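Local coordinates for mandelate racemase/muconate lactonizing enzyme family protein (Sorangium cellulosum, PDB 3S5S), which is of unknown function but belongs to a family whose members pair an N-terminal capping domain with a beta/alpha barrel domain of the enolase type, at residues 235-240 with 264-269; 244-249 with 257-262; 40-45 with 116-121; 80-85 with 109-114. One frame throughout, in Å; residues are numbered along the deposited sequence.

Interaction 1 of 4, residues 235-240 with 264-269; sequences EVTRRA and AATVVN
Thr-237 OG1 lies between its own helix and the loop at Ala-264 and Ala-265: it is hydrogen-bonded to Met-233 O, one turn back in helix 230-239, and also lies 2.9 Å from Ala-264 O. Ala-265 N is near as well, but the angle there is poor. The contact belongs to the outer layer of the beta/alpha barrel, where helix 230-239 meets the loop that leads into strand 267-270. Thr-237 is the side chain of the helix that makes the contact, its backbone coming within 5.6 Å of Ala-265, measured CA to CA. Its first torsion (-60°) sets OG1 beside the backbone N, where it can turn back to the preceding helical turn, and places CG2 anti to the backbone N, against Thr-266 in the loop. Thr-266 answers with its own methyl, while its OG1 is occupied by Asp-243 OD1 and the backbone N of Val-244 at the start of the adjoining strand. Val-244 also packs on Thr-237, so that helix, loop and strand 244-246 come together here. The two threonine side chains slide past one another in opposite directions, and their methyl carbons, Thr-237 CG2 and Thr-266 CG2, meet at 3.8 Å.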
loop_
_atom_site.group_PDB
_atom_site.type_symbol
_atom_site.label_atom_id
_atom_site.label_comp_id
_atom_site.label_asym_id
_atom_site.label_seq_id
_atom_site.Cartn_x
_atom_site.Cartn_y
_atom_site.Cartn_z
ATOM N N GLU A 235 -13.983 25.305 -4.205
ATOM C CA GLU A 235 -15.159 26.117 -3.892
ATOM C C GLU A 235 -16.341 25.185 -3.669
ATOM O O GLU A 235 -17.047 25.301 -2.673
ATOM C CB GLU A 235 -15.456 27.156 -4.987
ATOM C CG GLU A 235 -16.368 28.315 -4.541
ATOM C CD GLU A 235 -17.052 29.040 -5.705
ATOM O OE1 GLU A 235 -16.730 28.741 -6.888
ATOM O OE2 GLU A 235 -17.918 29.914 -5.435
ATOM N N VAL A 236 -16.529 24.242 -4.579
ATOM C CA VAL A 236 -17.631 23.320 -4.445
ATOM C C VAL A 236 -17.520 22.456 -3.192
ATOM O O VAL A 236 -18.534 22.184 -2.545
ATOM C CB VAL A 236 -17.814 22.452 -5.685
ATOM C CG1 VAL A 236 -18.802 21.387 -5.394
ATOM C CG2 VAL A 236 -18.322 23.294 -6.849
ATOM N N THR A 237 -16.305 22.039 -2.830
ATOM C CA THR A 237 -16.139 21.314 -1.579
ATOM C C THR A 237 -16.582 22.124 -0.347
ATOM O O THR A 237 -17.142 21.565 0.593
ATOM C CB THR A 237 -14.733 20.801 -1.410
ATOM O OG1 THR A 237 -14.446 19.929 -2.508
ATOM C CG2 THR A 237 -14.593 20.022 -0.085
ATOM N N ARG A 238 -16.351 23.430 -0.383
ATOM C CA ARG A 238 -16.659 24.329 0.716
ATOM C C ARG A 238 -18.177 24.668 0.838
ATOM O O ARG A 238 -18.732 24.694 1.946
ATOM C CB ARG A 238 -15.795 25.607 0.582
ATOM C CG ARG A 238 -16.164 26.741 1.518
ATOM C CD ARG A 238 -15.204 27.941 1.424
ATOM N NE ARG A 238 -14.307 28.029 2.586
ATOM C CZ ARG A 238 -14.415 28.902 3.599
ATOM N NH1 ARG A 238 -15.388 29.821 3.646
ATOM N NH2 ARG A 238 -13.518 28.858 4.577
ATOM N N ARG A 239 -18.836 24.904 -0.299
ATOM C CA ARG A 239 -20.171 25.507 -0.306
ATOM C C ARG A 239 -21.267 24.506 -0.659
ATOM O O ARG A 239 -22.452 24.736 -0.363
ATOM C CB ARG A 239 -20.213 26.754 -1.215
ATOM C CG ARG A 239 -19.214 27.866 -0.816
ATOM C CD ARG A 239 -19.423 29.198 -1.586
ATOM N NE ARG A 239 -18.239 30.083 -1.532
ATOM C CZ ARG A 239 -18.178 31.326 -2.035
ATOM N NH1 ARG A 239 -19.236 31.855 -2.643
ATOM N NH2 ARG A 239 -17.055 32.047 -1.939
ATOM N N ALA A 240 -20.892 23.370 -1.252
ATOM C CA ALA A 240 -21.900 22.386 -1.655
ATOM C C ALA A 240 -22.796 21.870 -0.499
ATOM O O ALA A 240 -24.011 21.757 -0.669
ATOM C CB ALA A 240 -21.275 21.246 -2.419
ATOM N N ALA A 264 -10.041 19.959 -1.803
ATOM C CA ALA A 264 -10.635 19.991 -3.151
ATOM C C ALA A 264 -11.733 18.944 -3.378
ATOM O O ALA A 264 -12.446 18.987 -4.404
ATOM C CB ALA A 264 -9.533 19.843 -4.244
ATOM N N ALA A 265 -11.852 18.008 -2.428
ATOM C CA ALA A 265 -12.836 16.916 -2.442
ATOM C C ALA A 265 -12.832 16.355 -1.031
ATOM O O ALA A 265 -11.975 16.743 -0.237
ATOM C CB ALA A 265 -12.427 15.856 -3.440
ATOM N N THR A 266 -13.791 15.498 -0.691
ATOM C CA THR A 266 -13.793 14.850 0.623
ATOM C C THR A 266 -13.776 13.353 0.367
ATOM O O THR A 266 -13.728 12.527 1.308
ATOM C CB THR A 266 -15.032 15.219 1.473
ATOM O OG1 THR A 266 -16.210 14.839 0.779
ATOM C CG2 THR A 266 -15.100 16.757 1.806
ATOM N N VAL A 267 -13.809 13.017 -0.928
ATOM C CA VAL A 267 -13.888 11.633 -1.407
ATOM C C VAL A 267 -12.946 11.438 -2.594
ATOM O O VAL A 267 -12.735 12.362 -3.360
ATOM C CB VAL A 267 -15.342 11.230 -1.774
ATOM C CG1 VAL A 267 -15.400 9.886 -2.386
ATOM C CG2 VAL A 267 -16.235 11.267 -0.517
ATOM N N VAL A 268 -12.362 10.256 -2.720
ATOM C CA VAL A 268 -11.588 9.904 -3.918
ATOM C C VAL A 268 -12.176 8.690 -4.659
ATOM O O VAL A 268 -12.451 7.649 -4.071
ATOM C CB VAL A 268 -10.062 9.659 -3.582
ATOM C CG1 VAL A 268 -9.432 8.861 -4.613
ATOM C CG2 VAL A 268 -9.323 10.964 -3.505
ATOM N N ASN A 269 -12.356 8.856 -5.967
ATOM C CA ASN A 269 -12.714 7.765 -6.865
ATOM C C ASN A 269 -11.449 7.078 -7.390
ATOM O O ASN A 269 -10.705 7.630 -8.186
ATOM C CB ASN A 269 -13.562 8.313 -8.006
ATOM C CG ASN A 269 -14.129 7.198 -8.883
ATOM O OD1 ASN A 269 -13.627 6.062 -8.834
ATOM N ND2 ASN A 269 -15.187 7.505 -9.675
#

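Interaction 2 of 4, residues 244-249 with 257-262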
loop_
_atom_site.group_PDB
_atom_site.type_symbol
_atom_site.label_atom_id
_atom_site.label_comp_id
_atom_site.label_asym_id
_atom_site.label_seq_id
_atom_site.Cartn_x
_atom_site.Cartn_y
_atom_site.Cartn_z
ATOM N N VAL A 244 -17.798 15.763 -1.881
ATOM C CA VAL A 244 -17.350 15.944 -3.253
ATOM C C VAL A 244 -16.269 14.907 -3.583
ATOM O O VAL A 244 -15.369 14.695 -2.782
ATOM C CB VAL A 244 -16.862 17.372 -3.429
ATOM C CG1 VAL A 244 -15.963 17.544 -4.685
ATOM C CG2 VAL A 244 -18.054 18.321 -3.433
ATOM N N ALA A 245 -16.355 14.242 -4.740
ATOM C CA ALA A 245 -15.338 13.228 -5.104
ATOM C C ALA A 245 -14.387 13.777 -6.122
ATOM O O ALA A 245 -14.830 14.456 -7.048
ATOM C CB ALA A 245 -15.986 11.979 -5.644
ATOM N N ALA A 246 -13.086 13.494 -5.965
ATOM C CA ALA A 246 -12.096 13.739 -7.030
ATOM C C ALA A 246 -11.934 12.471 -7.853
ATOM O O ALA A 246 -11.781 11.396 -7.286
ATOM C CB ALA A 246 -10.762 14.164 -6.456
ATOM N N ASP A 247 -12.013 12.579 -9.176
ATOM C CA ASP A 247 -11.786 11.433 -10.072
ATOM C C ASP A 247 -10.659 11.817 -11.057
ATOM O O ASP A 247 -9.501 11.443 -10.854
ATOM C CB ASP A 247 -13.090 11.018 -10.802
ATOM C CG ASP A 247 -12.927 9.755 -11.687
ATOM O OD1 ASP A 247 -11.790 9.248 -11.856
ATOM O OD2 ASP A 247 -13.959 9.254 -12.202
ATOM N N GLU A 248 -10.998 12.601 -12.080
ATOM C CA GLU A 248 -10.017 13.121 -13.034
ATOM C C GLU A 248 -8.930 13.853 -12.275
ATOM O O GLU A 248 -7.780 13.854 -12.709
ATOM C CB GLU A 248 -10.645 14.074 -14.088
ATOM C CG GLU A 248 -11.515 13.425 -15.226
ATOM C CD GLU A 248 -13.011 13.222 -14.852
ATOM O OE1 GLU A 248 -13.341 13.093 -13.639
ATOM O OE2 GLU A 248 -13.861 13.159 -15.779
ATOM N N SER A 249 -9.268 14.449 -11.136
ATOM C CA SER A 249 -8.256 15.190 -10.345
ATOM C C SER A 249 -7.429 14.263 -9.389
ATOM O O SER A 249 -6.586 14.719 -8.646
ATOM C CB SER A 249 -8.924 16.320 -9.544
ATOM O OG SER A 249 -9.224 17.480 -10.325
ATOM N N LEU A 257 -2.788 13.324 -1.949
ATOM C CA LEU A 257 -2.223 14.255 -0.981
ATOM C C LEU A 257 -2.596 15.705 -1.229
ATOM O O LEU A 257 -2.826 16.482 -0.282
ATOM C CB LEU A 257 -0.713 14.179 -0.977
ATOM C CG LEU A 257 0.022 13.360 0.071
ATOM C CD1 LEU A 257 1.403 13.941 0.157
ATOM C CD2 LEU A 257 -0.671 13.476 1.408
ATOM N N ARG A 258 -2.598 16.109 -2.497
ATOM C CA ARG A 258 -2.853 17.539 -2.788
ATOM C C ARG A 258 -4.343 17.816 -2.611
ATOM O O ARG A 258 -4.722 18.794 -1.988
ATOM C CB ARG A 258 -2.383 17.939 -4.189
ATOM C CG ARG A 258 -3.025 19.206 -4.689
ATOM C CD ARG A 258 -2.110 20.038 -5.583
ATOM N NE ARG A 258 -1.938 19.458 -6.912
ATOM C CZ ARG A 258 -2.069 20.130 -8.057
ATOM N NH1 ARG A 258 -2.380 21.438 -8.058
ATOM N NH2 ARG A 258 -1.885 19.479 -9.209
ATOM N N VAL A 259 -5.171 16.936 -3.161
ATOM C CA VAL A 259 -6.623 16.999 -2.989
ATOM C C VAL A 259 -7.001 17.105 -1.507
ATOM O O VAL A 259 -7.889 17.881 -1.170
ATOM C CB VAL A 259 -7.338 15.799 -3.685
ATOM C CG1 VAL A 259 -8.605 15.350 -2.941
ATOM C CG2 VAL A 259 -7.675 16.152 -5.102
ATOM N N ALA A 260 -6.319 16.348 -0.639
ATOM C CA ALA A 260 -6.571 16.444 0.809
ATOM C C ALA A 260 -6.194 17.814 1.305
ATOM O O ALA A 260 -7.062 18.544 1.748
ATOM C CB ALA A 260 -5.826 15.361 1.619
ATOM N N ALA A 261 -4.913 18.162 1.188
ATOM C CA ALA A 261 -4.356 19.429 1.746
ATOM C C ALA A 261 -5.067 20.708 1.276
ATOM O O ALA A 261 -5.167 21.680 2.012
ATOM C CB ALA A 261 -2.879 19.532 1.441
ATOM N N GLU A 262 -5.545 20.694 0.034
ATOM C CA GLU A 262 -6.218 21.861 -0.548
ATOM C C GLU A 262 -7.759 21.865 -0.320
ATOM O O GLU A 262 -8.452 22.839 -0.649
ATOM C CB GLU A 262 -5.814 22.022 -2.024
ATOM C CG GLU A 262 -4.456 22.753 -2.182
ATOM C CD GLU A 262 -3.978 22.870 -3.641
ATOM O OE1 GLU A 262 -4.768 23.296 -4.529
ATOM O OE2 GLU A 262 -2.791 22.537 -3.898
#
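In a beta-alpha-beta unit of the barrel, made of strand 244-246, helix 253-261 and strand 267-270, Ala-246 and Val-259 join the first strand to the helix. Ala-246 points its methyl outward from the strand toward the helix, whereas the CB of Ala-245 before it is turned away. From the helix, one branch of Val-259 does the touching: its CG2 lies 3.9 Å from Ala-246 CB. Val-259 CG2 also lies 4.0 Å from Ser-249 O, in the chain beyond the strand. Val-259 is thus set against both the strand and the loop that follows it. No hydrogen bond joins the two segments, and the contact is apolar and buried. The short side chain of Ala-246 is consistent with the close approach of the helix: the CA atoms of Ala-246 and Val-259 are 7.5 Å apart. The next residue, Asp-247, forms salt bridges with Lys-271 and Lys-274. Around the methyl pair, Trp-230 of helix 230-239 packs on Val-259, and Ala-265, in the loop that leads into strand 267-270, touches both Ala-246 and Val-259.

Interaction 3 of 4, residues 40-45 with 116-121; sequences VELADG and TKRAGM
Asp-44 and Arg-118 form a salt bridge in which a single carboxylate oxygen takes both nitrogen contacts. Arg-118 NE donates to Asp-44 OD2 at 2.7 Å with an N-H...O angle of 157°, and Arg-118 NH2 adds a weak bond of 3.0 Å to the same OD2. The oxygen sits at the edge of the guanidinium, near its plane, and NE meets it on its syn side. The two flat groups are nevertheless not coplanar, their planes standing 33° apart. The other oxygen, Asp-44 OD1, is hydrogen-bonded to Thr-46 OG1, a bond that should steady the carboxylate for the arginine. Arg-118 reaches Asp-44 OD2 with its chain bent at the third torsion (-63°), which brings NE and NH2 round to the acid.

Next to this charged pair the aliphatic part of the arginine finds an apolar neighbour: Arg-118 CD lies 3.8 Å from Leu-42 CD1, the two side chains crossing at about a right angle. The charged ends lie toward the surface, while Leu-42 is buried and packs on Ile-7 and Ala-82. Pro-4, Thr-5 and Thr-46 also touch Arg-118. Both partners come from chain reversals. Asp-44 stands in a type I beta turn closed by Gly-45 N to Leu-42 O at 2.9 Å, and beyond Arg-118 the chain leaves helix 101-117 through Gly-120, with positive phi. The bridge thus ties the tight turn of a beta hairpin, between strands 28-42 and 47-52 of the N-terminal domain, to a Schellman motif at a helix C-terminus.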
loop_
_atom_site.group_PDB
_atom_site.type_symbol
_atom_site.label_atom_id
_atom_site.label_comp_id
_atom_site.label_asym_id
_atom_site.label_seq_id
_atom_site.Cartn_x
_atom_site.Cartn_y
_atom_site.Cartn_z
ATOM N N VAL A 40 -0.878 -13.120 -19.882
ATOM C CA VAL A 40 0.493 -13.370 -19.472
ATOM C C VAL A 40 0.571 -14.878 -19.243
ATOM O O VAL A 40 -0.297 -15.444 -18.577
ATOM C CB VAL A 40 0.765 -12.557 -18.181
ATOM C CG1 VAL A 40 1.839 -13.193 -17.332
ATOM C CG2 VAL A 40 1.084 -11.104 -18.527
ATOM N N GLU A 41 1.574 -15.540 -19.826
ATOM C CA GLU A 41 1.809 -16.953 -19.586
ATOM C C GLU A 41 3.136 -17.143 -18.860
ATOM O O GLU A 41 4.176 -16.689 -19.346
ATOM C CB GLU A 41 1.834 -17.741 -20.909
ATOM C CG GLU A 41 2.164 -19.228 -20.728
ATOM C CD GLU A 41 2.258 -20.026 -22.048
ATOM O OE1 GLU A 41 1.850 -19.511 -23.104
ATOM O OE2 GLU A 41 2.739 -21.184 -22.040
ATOM N N LEU A 42 3.112 -17.827 -17.713
ATOM C CA LEU A 42 4.339 -18.134 -16.954
ATOM C C LEU A 42 5.028 -19.379 -17.504
ATOM O O LEU A 42 4.443 -20.130 -18.300
ATOM C CB LEU A 42 4.034 -18.317 -15.462
ATOM C CG LEU A 42 3.255 -17.128 -14.822
ATOM C CD1 LEU A 42 2.971 -17.357 -13.372
ATOM C CD2 LEU A 42 3.943 -15.758 -15.033
ATOM N N ALA A 43 6.251 -19.604 -17.036
ATOM C CA ALA A 43 7.062 -20.680 -17.483
ATOM C C ALA A 43 6.446 -22.018 -17.137
ATOM O O ALA A 43 6.630 -22.981 -17.907
ATOM C CB ALA A 43 8.494 -20.560 -16.913
ATOM N N ASP A 44 5.719 -22.075 -16.010
ATOM C CA ASP A 44 5.085 -23.317 -15.579
ATOM C C ASP A 44 3.762 -23.543 -16.291
ATOM O O ASP A 44 3.134 -24.573 -16.081
ATOM C CB ASP A 44 4.868 -23.333 -14.066
ATOM C CG ASP A 44 3.829 -22.294 -13.592
ATOM O OD1 ASP A 44 3.249 -21.591 -14.421
ATOM O OD2 ASP A 44 3.583 -22.172 -12.377
ATOM N N GLY A 45 3.320 -22.585 -17.123
ATOM C CA GLY A 45 2.099 -22.760 -17.944
ATOM C C GLY A 45 0.888 -21.977 -17.427
ATOM O O GLY A 45 -0.161 -21.938 -18.103
ATOM N N THR A 116 -1.390 -15.274 -8.246
ATOM C CA THR A 116 -2.287 -15.757 -7.181
ATOM C C THR A 116 -2.971 -17.044 -7.560
ATOM O O THR A 116 -3.087 -17.935 -6.729
ATOM C CB THR A 116 -3.341 -14.689 -6.741
ATOM O OG1 THR A 116 -4.065 -14.192 -7.876
ATOM C CG2 THR A 116 -2.620 -13.536 -6.075
ATOM N N LYS A 117 -3.392 -17.168 -8.812
ATOM C CA LYS A 117 -4.087 -18.360 -9.172
ATOM C C LYS A 117 -3.213 -19.608 -9.013
ATOM O O LYS A 117 -3.714 -20.629 -8.558
ATOM C CB LYS A 117 -4.742 -18.213 -10.551
ATOM C CG LYS A 117 -4.257 -19.125 -11.637
ATOM C CD LYS A 117 -4.519 -18.575 -13.075
ATOM C CE LYS A 117 -5.859 -17.876 -13.235
ATOM N NZ LYS A 117 -5.898 -17.068 -14.468
ATOM N N ARG A 118 -1.927 -19.548 -9.376
ATOM C CA ARG A 118 -1.079 -20.743 -9.311
ATOM C C ARG A 118 -0.792 -21.066 -7.851
ATOM O O ARG A 118 -0.317 -22.159 -7.525
ATOM C CB ARG A 118 0.252 -20.561 -10.074
ATOM C CG ARG A 118 1.240 -19.568 -9.370
ATOM C CD ARG A 118 2.526 -19.305 -10.159
ATOM N NE ARG A 118 3.306 -20.528 -10.299
ATOM C CZ ARG A 118 4.182 -20.959 -9.399
ATOM N NH1 ARG A 118 4.402 -20.248 -8.295
ATOM N NH2 ARG A 118 4.838 -22.094 -9.613
ATOM N N ALA A 119 -1.075 -20.087 -6.987
ATOM C CA ALA A 119 -0.827 -20.195 -5.561
ATOM C C ALA A 119 -2.105 -20.644 -4.837
ATOM O O ALA A 119 -2.074 -20.949 -3.618
ATOM C CB ALA A 119 -0.337 -18.842 -5.014
ATOM N N GLY A 120 -3.224 -20.686 -5.571
ATOM C CA GLY A 120 -4.525 -21.073 -4.969
ATOM C C GLY A 120 -5.050 -20.015 -3.986
ATOM O O GLY A 120 -5.724 -20.339 -3.010
ATOM N N MET A 121 -4.703 -18.745 -4.236
ATOM C CA MET A 121 -5.051 -17.615 -3.350
ATOM C C MET A 121 -6.028 -16.750 -4.145
ATOM O O MET A 121 -5.665 -16.286 -5.210
ATOM C CB MET A 121 -3.803 -16.792 -2.995
ATOM C CG MET A 121 -4.065 -15.679 -1.912
ATOM S SD MET A 121 -2.636 -14.639 -1.625
ATOM C CE MET A 121 -1.604 -15.845 -0.832
#

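Interaction 4 of 4, residues 80-85 with 109-114; sequences SDARAW and TAILDA
Trp-85 and Ala-82 meet helix 101-117 at Ile-111 and Leu-112. Leu-112 presents one methyl, CD2, over a face of the indole in a CH-pi contact, 3.6 Å from the centroid of the Trp-85 five-membered ring and 15° off the ring normal. Ile-111 uses its CG2 branch for three neighbours: Ala-82 CB at 3.9 Å, Trp-85 CB at 3.9 Å and the backbone oxygen Ala-82 O at 3.7 Å. That methyl therefore nestles between the loop backbone and the root of the indole.

With Trp-85 CG set between its backbone N and carbonyl carbon (chi1 63°), the indole lies alongside Leu-112. Its NE1 is hydrogen-bonded to Ala-125 O of the second subunit; Gly-128 of that subunit and Leu-281 of helix 272-289 pack on the Trp-85 side chain. Trp-85 opens helix 85-96, with Ala-84 at the N-cap position. The loop before it is braced by an Asx turn, Arg-83 N donating to Asp-81 OD1 at 2.9 Å. Arg-83 then folds back to grip the same carboxylate side-on with NE and NH2, NH2 to Asp-81 OD2 at 2.8 Å being the shortest of these bonds, and Thr-5 OG1 also binds Asp-81 OD1. Around the contact, Val-88 packs on Ile-111 and Ile-277 on Leu-112.

No hydrogen bond crosses between 80-85 and 109-114. Cohesion there rests on methyl and ring packing in a buried place, while polar bonds lie at its margins, within the loop and across the subunit boundary, and probably fix the loop and the indole.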
loop_
_atom_site.group_PDB
_atom_site.type_symbol
_atom_site.label_atom_id
_atom_site.label_comp_id
_atom_site.label_asym_id
_atom_site.label_seq_id
_atom_site.Cartn_x
_atom_site.Cartn_y
_atom_site.Cartn_z
ATOM N N SER A 80 10.644 -11.224 -17.071
ATOM C CA SER A 80 10.532 -10.849 -15.674
ATOM C C SER A 80 9.796 -11.907 -14.843
ATOM O O SER A 80 9.002 -12.687 -15.361
ATOM C CB SER A 80 9.738 -9.557 -15.563
ATOM O OG SER A 80 10.374 -8.525 -16.262
ATOM N N ASP A 81 10.055 -11.906 -13.549
ATOM C CA ASP A 81 9.475 -12.818 -12.599
ATOM C C ASP A 81 8.160 -12.218 -12.169
ATOM O O ASP A 81 8.106 -11.022 -11.841
ATOM C CB ASP A 81 10.366 -12.850 -11.365
ATOM C CG ASP A 81 10.154 -14.080 -10.497
ATOM O OD1 ASP A 81 8.980 -14.555 -10.344
ATOM O OD2 ASP A 81 11.196 -14.543 -9.925
ATOM N N ALA A 82 7.112 -13.035 -12.148
ATOM C CA ALA A 82 5.819 -12.586 -11.665
ATOM C C ALA A 82 5.808 -12.307 -10.156
ATOM O O ALA A 82 4.963 -11.535 -9.669
ATOM C CB ALA A 82 4.735 -13.609 -12.023
ATOM N N ARG A 83 6.702 -12.960 -9.416
ATOM C CA ARG A 83 6.873 -12.681 -7.999
ATOM C C ARG A 83 7.302 -11.226 -7.784
ATOM O O ARG A 83 7.046 -10.656 -6.718
ATOM C CB ARG A 83 7.860 -13.645 -7.343
ATOM C CG ARG A 83 7.433 -15.133 -7.407
ATOM C CD ARG A 83 8.487 -16.064 -6.839
ATOM N NE ARG A 83 9.743 -15.924 -7.560
ATOM C CZ ARG A 83 10.886 -16.485 -7.192
ATOM N NH1 ARG A 83 10.947 -17.234 -6.085
ATOM N NH2 ARG A 83 11.982 -16.260 -7.914
ATOM N N ALA A 84 7.908 -10.615 -8.800
ATOM C CA ALA A 84 8.394 -9.221 -8.705
ATOM C C ALA A 84 7.389 -8.202 -9.288
ATOM O O ALA A 84 7.770 -7.219 -9.934
ATOM C CB ALA A 84 9.790 -9.082 -9.372
ATOM N N TRP A 85 6.107 -8.422 -9.030
ATOM C CA TRP A 85 5.064 -7.583 -9.616
ATOM C C TRP A 85 5.255 -6.081 -9.353
ATOM O O TRP A 85 4.949 -5.266 -10.234
ATOM C CB TRP A 85 3.657 -8.069 -9.219
ATOM C CG TRP A 85 3.375 -8.002 -7.743
ATOM C CD1 TRP A 85 3.738 -8.929 -6.763
ATOM C CD2 TRP A 85 2.668 -6.958 -7.061
ATOM N NE1 TRP A 85 3.288 -8.523 -5.547
ATOM C CE2 TRP A 85 2.633 -7.316 -5.686
ATOM C CE3 TRP A 85 2.035 -5.769 -7.482
ATOM C CZ2 TRP A 85 1.986 -6.533 -4.727
ATOM C CZ3 TRP A 85 1.400 -4.972 -6.521
ATOM C CH2 TRP A 85 1.406 -5.358 -5.145
ATOM N N THR A 109 -2.598 -6.434 -13.809
ATOM C CA THR A 109 -3.707 -7.330 -13.475
ATOM C C THR A 109 -3.462 -8.795 -13.905
ATOM O O THR A 109 -3.688 -9.680 -13.126
ATOM C CB THR A 109 -5.050 -6.810 -13.996
ATOM O OG1 THR A 109 -5.278 -5.540 -13.378
ATOM C CG2 THR A 109 -6.169 -7.800 -13.658
ATOM N N ALA A 110 -2.980 -9.011 -15.114
ATOM C CA ALA A 110 -2.652 -10.345 -15.648
ATOM C C ALA A 110 -1.521 -11.024 -14.844
ATOM O O ALA A 110 -1.580 -12.227 -14.551
ATOM C CB ALA A 110 -2.279 -10.232 -17.110
ATOM N N ILE A 111 -0.491 -10.276 -14.498
ATOM C CA ILE A 111 0.569 -10.804 -13.635
ATOM C C ILE A 111 0.026 -11.243 -12.247
ATOM O O ILE A 111 0.199 -12.408 -11.844
ATOM C CB ILE A 111 1.707 -9.783 -13.462
ATOM C CG1 ILE A 111 2.394 -9.554 -14.804
ATOM C CG2 ILE A 111 2.734 -10.219 -12.348
ATOM C CD1 ILE A 111 3.496 -8.434 -14.727
ATOM N N LEU A 112 -0.648 -10.331 -11.537
ATOM C CA LEU A 112 -1.208 -10.691 -10.216
ATOM C C LEU A 112 -2.174 -11.851 -10.318
ATOM O O LEU A 112 -2.211 -12.729 -9.456
ATOM C CB LEU A 112 -1.866 -9.504 -9.523
ATOM C CG LEU A 112 -0.916 -8.481 -8.885
ATOM C CD1 LEU A 112 -1.706 -7.455 -8.104
ATOM C CD2 LEU A 112 0.012 -9.173 -7.910
ATOM N N ASP A 113 -2.963 -11.855 -11.381
ATOM C CA ASP A 113 -3.910 -12.954 -11.607
ATOM C C ASP A 113 -3.128 -14.284 -11.694
ATOM O O ASP A 113 -3.476 -15.252 -10.996
ATOM C CB ASP A 113 -4.749 -12.710 -12.867
ATOM C CG ASP A 113 -5.756 -13.816 -13.116
ATOM O OD1 ASP A 113 -6.448 -14.283 -12.142
ATOM O OD2 ASP A 113 -5.854 -14.212 -14.319
ATOM N N ALA A 114 -2.040 -14.298 -12.465
ATOM C CA ALA A 114 -1.261 -15.534 -12.623
ATOM C C ALA A 114 -0.558 -15.874 -11.323
ATOM O O ALA A 114 -0.559 -17.022 -10.875
ATOM C CB ALA A 114 -0.192 -15.455 -13.843
#

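The four contacts fall into two pairs. Interactions 1 and 2 lie in the barrel domain with centres 8 Å apart and share one sheet: backbone bonds between strands 244-246 and 267-270 join them, and interaction 2 is nested within the loop closed by interaction 1. Interactions 3 and 4 lie in the N-terminal domain, both using helix 101-117, and Leu-42 packs on Ala-114 between them. The centres of interactions 1 and 3 are about 42 Å apart. Interactions 2 and 4 are buried and apolar, whereas interaction 3 adds an exposed salt bridge and interaction 1 is partly buried around threonines. The second subunit touches interactions 2, 3 and 4.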